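Hypothetical protein Rv0793 (PDB 1Y0H) is a putative monooxygenase of Mycobacterium tuberculosis, a homodimer that might take part in antibiotic biosynthesis or scavenge reactive oxygen species. Local coordinates at residues D66-R69 against H73-N76; D17-L22 against L44-D49. All coordinates share one frame; numbering follows the deposited sequence. Where two conformers were deposited one is given.

How the contacts relate
After strand 6-12 the chain enters helix 19-35, whose opening turn faces the end of strand 39-47 in contact 2; the two segments, 22 residues apart, close the loop made by that helix and the strand after it. Strand 53-59 comes next, and then contact 1 closes a far shorter loop, pairing 66-69 with 73-76, three residues apart in sequence, on consecutive helices. The contacts therefore run in series, neither nested nor crossed. They lie on opposite sides of the chain's centre; the centres of contact 1 and contact 2 are 21 Å apart and their nearest atoms about 10 Å apart. Contact 2 ties a helix to the strand that is outermost within this chain, whereas contact 1 joins two helices.

Contact 1: D66-R69 against H73-N76. With ACT (acetate ion), chain D; ACT (acetate ion), chain C.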
ATOM      1  N   ASP A  66     -16.177  -6.195   3.401  1.00 12.48           N
ATOM      2  CA  ASP A  66     -17.563  -5.811   3.226  1.00 13.41           C
ATOM      3  C   ASP A  66     -18.170  -5.378   4.552  1.00 13.54           C
ATOM      4  O   ASP A  66     -18.891  -4.384   4.610  1.00 14.11           O
ATOM      5  CB  ASP A  66     -18.348  -6.953   2.583  1.00 14.19           C
ATOM      6  CG  ASP A  66     -17.870  -7.245   1.170  1.00 16.59           C
ATOM      7  OD1 ASP A  66     -17.236  -6.354   0.565  1.00 21.29           O
ATOM      8  OD2 ASP A  66     -18.116  -8.366   0.657  1.00 20.68           O
ATOM      9  N   GLU A  67     -17.851  -6.101   5.622  1.00 13.81           N
ATOM     10  CA  GLU A  67     -18.320  -5.712   6.966  1.00 14.37           C
ATOM     11  C   GLU A  67     -17.803  -4.321   7.346  1.00 14.17           C
ATOM     12  O   GLU A  67     -18.540  -3.502   7.904  1.00 14.34           O
ATOM     13  CB  GLU A  67     -17.910  -6.759   8.008  1.00 15.10           C
ATOM     14  CG  GLU A  67     -18.486  -8.153   7.791  0.65 17.64           C
ATOM     15  CD  GLU A  67     -19.916  -8.323   8.298  0.65 20.26           C
ATOM     16  OE1 GLU A  67     -20.368  -9.486   8.382  0.65 23.74           O
ATOM     17  OE2 GLU A  67     -20.590  -7.316   8.620  0.65 23.34           O
ATOM     18  N   HIS A  68     -16.546  -4.045   7.011  1.00 13.42           N
ATOM     19  CA  HIS A  68     -15.930  -2.752   7.310  1.00 12.98           C
ATOM     20  C   HIS A  68     -16.693  -1.628   6.614  1.00 13.26           C
ATOM     21  O   HIS A  68     -16.974  -0.589   7.207  1.00 12.93           O
ATOM     22  CB  HIS A  68     -14.467  -2.774   6.855  1.00 12.87           C
ATOM     23  CG  HIS A  68     -13.788  -1.442   6.915  1.00 12.52           C
ATOM     24  ND1 HIS A  68     -13.605  -0.752   8.094  1.00 13.07           N
ATOM     25  CD2 HIS A  68     -13.237  -0.678   5.941  1.00 12.19           C
ATOM     26  CE1 HIS A  68     -12.969   0.380   7.844  1.00 12.75           C
ATOM     27  NE2 HIS A  68     -12.734   0.449   6.546  1.00 12.10           N
ATOM     28  N   ARG A  69     -16.999  -1.859   5.345  1.00 13.43           N
ATOM     29  CA  ARG A  69     -17.670  -0.873   4.510  1.00 14.72           C
ATOM     30  C   ARG A  69     -19.124  -0.627   4.905  1.00 15.04           C
ATOM     31  O   ARG A  69     -19.734   0.321   4.413  1.00 15.53           O
ATOM     32  CB  ARG A  69     -17.571  -1.291   3.051  1.00 14.87           C
ATOM     33  CG  ARG A  69     -16.180  -1.117   2.490  1.00 16.10           C
ATOM     34  CD  ARG A  69     -16.087  -1.748   1.118  1.00 18.61           C
ATOM     35  NE  ARG A  69     -14.872  -1.312   0.451  1.00 22.27           N
ATOM     36  CZ  ARG A  69     -14.474  -1.720  -0.750  1.00 22.31           C
ATOM     37  NH1 ARG A  69     -15.183  -2.602  -1.435  1.00 23.49           N
ATOM     38  NH2 ARG A  69     -13.349  -1.232  -1.258  1.00 23.62           N
ATOM     39  N   HIS A  73     -18.617   3.544  11.724  1.00 16.58           N
ATOM     40  CA  HIS A  73     -17.476   4.431  11.561  1.00 15.92           C
ATOM     41  C   HIS A  73     -17.182   4.697  10.083  1.00 15.73           C
ATOM     42  O   HIS A  73     -16.908   5.840   9.710  1.00 15.13           O
ATOM     43  CB  HIS A  73     -16.237   3.970  12.346  1.00 16.15           C
ATOM     44  CG  HIS A  73     -15.945   2.506  12.236  1.00 16.54           C
ATOM     45  ND1 HIS A  73     -16.724   1.544  12.844  1.00 17.00           N
ATOM     46  CD2 HIS A  73     -14.930   1.844  11.630  1.00 15.82           C
ATOM     47  CE1 HIS A  73     -16.220   0.352  12.587  1.00 16.65           C
ATOM     48  NE2 HIS A  73     -15.132   0.506  11.853  1.00 17.33           N
ATOM     49  N   TYR A  74     -17.272   3.666   9.243  1.00 15.57           N
ATOM     50  CA  TYR A  74     -17.017   3.857   7.816  1.00 16.02           C
ATOM     51  C   TYR A  74     -18.065   4.777   7.210  1.00 16.59           C
ATOM     52  O   TYR A  74     -17.740   5.674   6.444  1.00 16.35           O
ATOM     53  CB  TYR A  74     -16.973   2.530   7.058  1.00 16.38           C
ATOM     54  CG  TYR A  74     -16.666   2.678   5.579  1.00 16.75           C
ATOM     55  CD1 TYR A  74     -15.343   2.707   5.118  1.00 14.99           C
ATOM     56  CD2 TYR A  74     -17.693   2.825   4.650  1.00 17.50           C
ATOM     57  CE1 TYR A  74     -15.054   2.837   3.762  1.00 16.65           C
ATOM     58  CE2 TYR A  74     -17.417   2.962   3.296  1.00 18.49           C
ATOM     59  CZ  TYR A  74     -16.101   2.970   2.863  1.00 18.11           C
ATOM     60  OH  TYR A  74     -15.823   3.104   1.523  1.00 20.35           O
ATOM     61  N   LEU A  75     -19.327   4.555   7.551  1.00 16.99           N
ATOM     62  CA  LEU A  75     -20.391   5.349   6.945  1.00 17.81           C
ATOM     63  C   LEU A  75     -20.313   6.822   7.343  1.00 17.51           C
ATOM     64  O   LEU A  75     -20.620   7.699   6.525  1.00 18.15           O
ATOM     65  CB  LEU A  75     -21.767   4.754   7.249  1.00 18.25           C
ATOM     66  CG  LEU A  75     -22.055   3.376   6.641  1.00 19.72           C
ATOM     67  CD1 LEU A  75     -23.437   2.923   7.064  1.00 22.58           C
ATOM     68  CD2 LEU A  75     -21.900   3.318   5.110  1.00 21.35           C
ATOM     69  N   ASN A  76     -19.899   7.089   8.579  1.00 17.80           N
ATOM     70  CA  ASN A  76     -19.694   8.456   9.052  1.00 17.97           C
ATOM     71  C   ASN A  76     -18.585   9.122   8.252  1.00 18.30           C
ATOM     72  O   ASN A  76     -18.725  10.260   7.801  1.00 19.06           O
ATOM     73  CB  ASN A  76     -19.351   8.477  10.546  1.00 18.63           C
ATOM     74  CG  ASN A  76     -19.059   9.875  11.053  1.00 19.47           C
ATOM     75  OD1 ASN A  76     -19.930  10.738  11.037  1.00 21.21           O
ATOM     76  ND2 ASN A  76     -17.834  10.102  11.516  1.00 20.52           N
TER
HETATM   77  C   ACT D 303     -12.995   4.335   0.849  1.00 33.91           C
HETATM   78  O   ACT D 303     -11.965   4.343   1.578  1.00 33.75           O
HETATM   79  OXT ACT D 303     -13.444   3.212   0.506  1.00 33.39           O
HETATM   80  CH3 ACT D 303     -13.653   5.604   0.404  1.00 33.82           C
HETATM   81  C   ACT C 301     -11.169   3.451   4.873  1.00 20.44           C
HETATM   82  O   ACT C 301     -11.293   2.674   5.841  1.00 19.69           O
HETATM   83  OXT ACT C 301     -11.018   2.933   3.738  1.00 21.20           O
HETATM   84  CH3 ACT C 301     -11.192   4.933   5.076  1.00 20.19           C
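Tyr74 meets helix 62-69 with both its ring and its CB. Arg69 CA sits over one ring face, 3.9 Å from the Tyr74 ring centroid, a CH-pi contact. The same ring turns its edge toward the face of His68 in an offset edge-to-face pair, planes at 65°, with Tyr74 CD1 3.7 Å from His68 NE2. With CG anti to the backbone N (chi1 -178°), the tyrosine reaches along Arg69, and the two side chains run side by side. His68 O lies 3.1 Å from Tyr74 CB, while Ser71 OG, between the two segments, bonds both this carbonyl and Tyr74 N.

The polar ends meet two acetates, probably from the crystallisation liquor, and Tyr42 OH also bonds acetate. His68 NE2 donates to atom O of the chain C acetate at 2.7 Å and 160°. Tyr74 OH donates to OXT of the chain D acetate at 2.6 Å. Farther out, Glu36 OE2 is hydrogen-bonded to both His68 ND1 and His73 NE2; the bond to ND1, with that from His68 NE2 to acetate, is consistent with a fixed ring orientation. The whole is a packing of two consecutive helices within the ferredoxin-like alpha+beta fold of the antibiotic biosynthesis monooxygenase family.

Contact 2: D17-L22 against L44-D49; sequences DARSAL and LYESAD
Arg19, in the first turn of helix 19-35, meets Glu46 near the end of strand 39-47, bridging helix and sheet in the ferredoxin-like alpha+beta fold. Their side chains cross at about a right angle, and this one pair makes the whole contact: only 69 Å² is buried, and the nearest CA atoms, those of Arg19 and Glu46, are 11.0 Å apart. In the conformer described, one of two deposited, the arginine spans the gap because its chain is extended from CG to NE, with CG anti to the backbone N (chi1 -163°).

The denser packing is at Leu53 of strand 53-59, which both side chains touch, and Leu44 packs on Leu26 of the helix. Strand 39-47 also pairs antiparallel with a strand of the second subunit, continuing the sheet across the dimer interface, where Leu97 of that subunit packs on Glu46. The solvent side is the turn after the strand, where Ala48 and Asp49 are exposed.

The salt bridge is bent: Arg19 NH2 gives its N-H to Glu46 OE2 at 2.9 Å with an angle of 136°. Glu46 OE2 lies close to the guanidinium plane, whereas Arg19 NH2 approaches it from 51° above the carboxylate plane.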
ATOM      1  N   ASP A  17      -5.941  23.661   3.190  1.00 12.02           N
ATOM      2  CA  ASP A  17      -6.683  24.160   4.356  1.00 12.36           C
ATOM      3  C   ASP A  17      -7.422  23.054   5.094  1.00 11.51           C
ATOM      4  O   ASP A  17      -7.826  23.237   6.239  1.00 11.61           O
ATOM      5  CB  ASP A  17      -7.669  25.266   3.966  1.00 12.68           C
ATOM      6  CG  ASP A  17      -8.849  24.748   3.155  1.00 14.80           C
ATOM      7  OD1 ASP A  17      -8.692  24.520   1.935  1.00 16.79           O
ATOM      8  OD2 ASP A  17      -9.946  24.587   3.737  1.00 18.11           O
ATOM      9  N   ALA A  18      -7.599  21.913   4.437  1.00 10.43           N
ATOM     10  CA  ALA A  18      -8.382  20.820   5.006  1.00 10.09           C
ATOM     11  C   ALA A  18      -7.520  19.701   5.572  1.00 10.36           C
ATOM     12  O   ALA A  18      -8.054  18.706   6.043  1.00 10.06           O
ATOM     13  CB  ALA A  18      -9.319  20.242   3.940  1.00  9.70           C
ATOM     14  N   ARG A  19      -6.199  19.852   5.515  1.00 11.41           N
ATOM     15  CA  ARG A  19      -5.325  18.736   5.881  1.00 11.82           C
ATOM     16  C   ARG A  19      -5.511  18.270   7.331  1.00 11.40           C
ATOM     17  O   ARG A  19      -5.660  17.069   7.579  1.00 11.73           O
ATOM     18  CB  ARG A  19      -3.865  19.079   5.619  1.00 12.37           C
ATOM     19  CG  ARG A  19      -2.985  17.843   5.585  1.00 15.45           C
ATOM     20  CD  ARG A  19      -1.536  18.290   5.613  1.00 19.25           C
ATOM     21  NE  ARG A  19      -0.611  17.169   5.742  0.65 21.62           N
ATOM     22  CZ  ARG A  19      -0.170  16.455   4.712  0.65 22.96           C
ATOM     23  NH1 ARG A  19      -0.585  16.740   3.483  0.65 23.83           N
ATOM     24  NH2 ARG A  19       0.682  15.455   4.908  0.65 24.34           N
ATOM     25  N   SER A  20      -5.507  19.207   8.287  1.00 11.34           N
ATOM     26  CA  SER A  20      -5.723  18.824   9.692  1.00 12.11           C
ATOM     27  C   SER A  20      -7.108  18.208   9.915  1.00 11.26           C
ATOM     28  O   SER A  20      -7.248  17.267  10.684  1.00 11.70           O
ATOM     29  CB  SER A  20      -5.477  19.996  10.651  1.00 12.29           C
ATOM     30  OG  SER A  20      -6.383  21.047  10.427  1.00 15.72           O
ATOM     31  N   ALA A  21      -8.115  18.703   9.201  1.00 10.59           N
ATOM     32  CA  ALA A  21      -9.448  18.115   9.274  1.00 10.43           C
ATOM     33  C   ALA A  21      -9.474  16.675   8.737  1.00 10.11           C
ATOM     34  O   ALA A  21     -10.113  15.784   9.331  1.00 10.37           O
ATOM     35  CB  ALA A  21     -10.472  19.013   8.544  1.00 10.44           C
ATOM     36  N   LEU A  22      -8.766  16.439   7.636  1.00  9.52           N
ATOM     37  CA  LEU A  22      -8.712  15.095   7.074  1.00 10.19           C
ATOM     38  C   LEU A  22      -7.998  14.167   8.044  1.00 10.47           C
ATOM     39  O   LEU A  22      -8.460  13.050   8.289  1.00 11.23           O
ATOM     40  CB  LEU A  22      -7.994  15.094   5.729  1.00  9.81           C
ATOM     41  CG  LEU A  22      -7.820  13.698   5.104  1.00 10.79           C
ATOM     42  CD1 LEU A  22      -9.139  13.015   4.776  1.00 14.38           C
ATOM     43  CD2 LEU A  22      -6.931  13.866   3.893  1.00 13.28           C
ATOM     44  N   LEU A  44      -1.823   4.339   8.922  1.00 11.10           N
ATOM     45  CA  LEU A  44      -1.887   5.634   8.254  1.00 11.89           C
ATOM     46  C   LEU A  44      -0.488   6.195   8.016  1.00 11.58           C
ATOM     47  O   LEU A  44       0.347   6.204   8.918  1.00 11.10           O
ATOM     48  CB  LEU A  44      -2.663   6.637   9.115  1.00 12.73           C
ATOM     49  CG  LEU A  44      -2.803   8.068   8.596  1.00 13.59           C
ATOM     50  CD1 LEU A  44      -3.534   8.148   7.257  1.00 13.91           C
ATOM     51  CD2 LEU A  44      -3.528   8.898   9.648  1.00 13.17           C
ATOM     52  N   TYR A  45      -0.272   6.682   6.798  1.00 11.93           N
ATOM     53  CA  TYR A  45       0.992   7.280   6.380  1.00 12.48           C
ATOM     54  C   TYR A  45       0.755   8.616   5.704  1.00 13.27           C
ATOM     55  O   TYR A  45      -0.365   8.916   5.285  1.00 12.33           O
ATOM     56  CB  TYR A  45       1.683   6.387   5.349  1.00 13.03           C
ATOM     57  CG  TYR A  45       1.890   4.971   5.798  1.00 13.74           C
ATOM     58  CD1 TYR A  45       0.896   4.003   5.622  1.00 13.37           C
ATOM     59  CD2 TYR A  45       3.091   4.590   6.380  1.00 12.60           C
ATOM     60  CE1 TYR A  45       1.097   2.697   6.045  1.00 14.05           C
ATOM     61  CE2 TYR A  45       3.300   3.300   6.802  1.00 14.98           C
ATOM     62  CZ  TYR A  45       2.299   2.363   6.631  1.00 14.41           C
ATOM     63  OH  TYR A  45       2.508   1.077   7.049  1.00 16.66           O
ATOM     64  N   GLU A  46       1.816   9.410   5.585  1.00 14.16           N
ATOM     65  CA  GLU A  46       1.799  10.517   4.616  1.00 15.97           C
ATOM     66  C   GLU A  46       2.829  10.276   3.516  1.00 15.91           C
ATOM     67  O   GLU A  46       3.869   9.678   3.761  1.00 15.89           O
ATOM     68  CB  GLU A  46       2.012  11.884   5.282  1.00 16.42           C
ATOM     69  CG  GLU A  46       3.354  12.101   5.947  1.00 18.89           C
ATOM     70  CD  GLU A  46       3.611  13.561   6.356  1.00 19.19           C
ATOM     71  OE1 GLU A  46       4.789  13.964   6.348  1.00 23.69           O
ATOM     72  OE2 GLU A  46       2.656  14.304   6.696  1.00 24.20           O
ATOM     73  N   SER A  47       2.543  10.730   2.302  1.00 16.41           N
ATOM     74  CA  SER A  47       3.498  10.544   1.215  1.00 16.79           C
ATOM     75  C   SER A  47       4.724  11.402   1.501  1.00 17.32           C
ATOM     76  O   SER A  47       4.614  12.442   2.152  1.00 16.99           O
ATOM     77  CB  SER A  47       2.882  10.908  -0.131  1.00 16.97           C
ATOM     78  OG  SER A  47       2.569  12.278  -0.161  1.00 18.49           O
ATOM     79  N   ALA A  48       5.875  10.967   0.993  1.00 18.33           N
ATOM     80  CA  ALA A  48       7.150  11.627   1.279  1.00 19.45           C
ATOM     81  C   ALA A  48       7.126  13.089   0.853  1.00 19.99           C
ATOM     82  O   ALA A  48       7.789  13.924   1.459  1.00 20.47           O
ATOM     83  CB  ALA A  48       8.281  10.900   0.593  1.00 19.51           C
ATOM     84  N   ASP A  49       6.347  13.386  -0.182  1.00 20.78           N
ATOM     85  CA  ASP A  49       6.223  14.751  -0.698  1.00 21.98           C
ATOM     86  C   ASP A  49       5.110  15.557  -0.017  1.00 21.93           C
ATOM     87  O   ASP A  49       4.879  16.718  -0.356  1.00 22.48           O
ATOM     88  CB  ASP A  49       6.054  14.734  -2.225  1.00 22.59           C
ATOM     89  CG  ASP A  49       4.628  14.417  -2.672  1.00 25.56           C
ATOM     90  OD1 ASP A  49       4.334  14.651  -3.863  1.00 30.00           O
ATOM     91  OD2 ASP A  49       3.803  13.936  -1.863  1.00 26.90           O
TER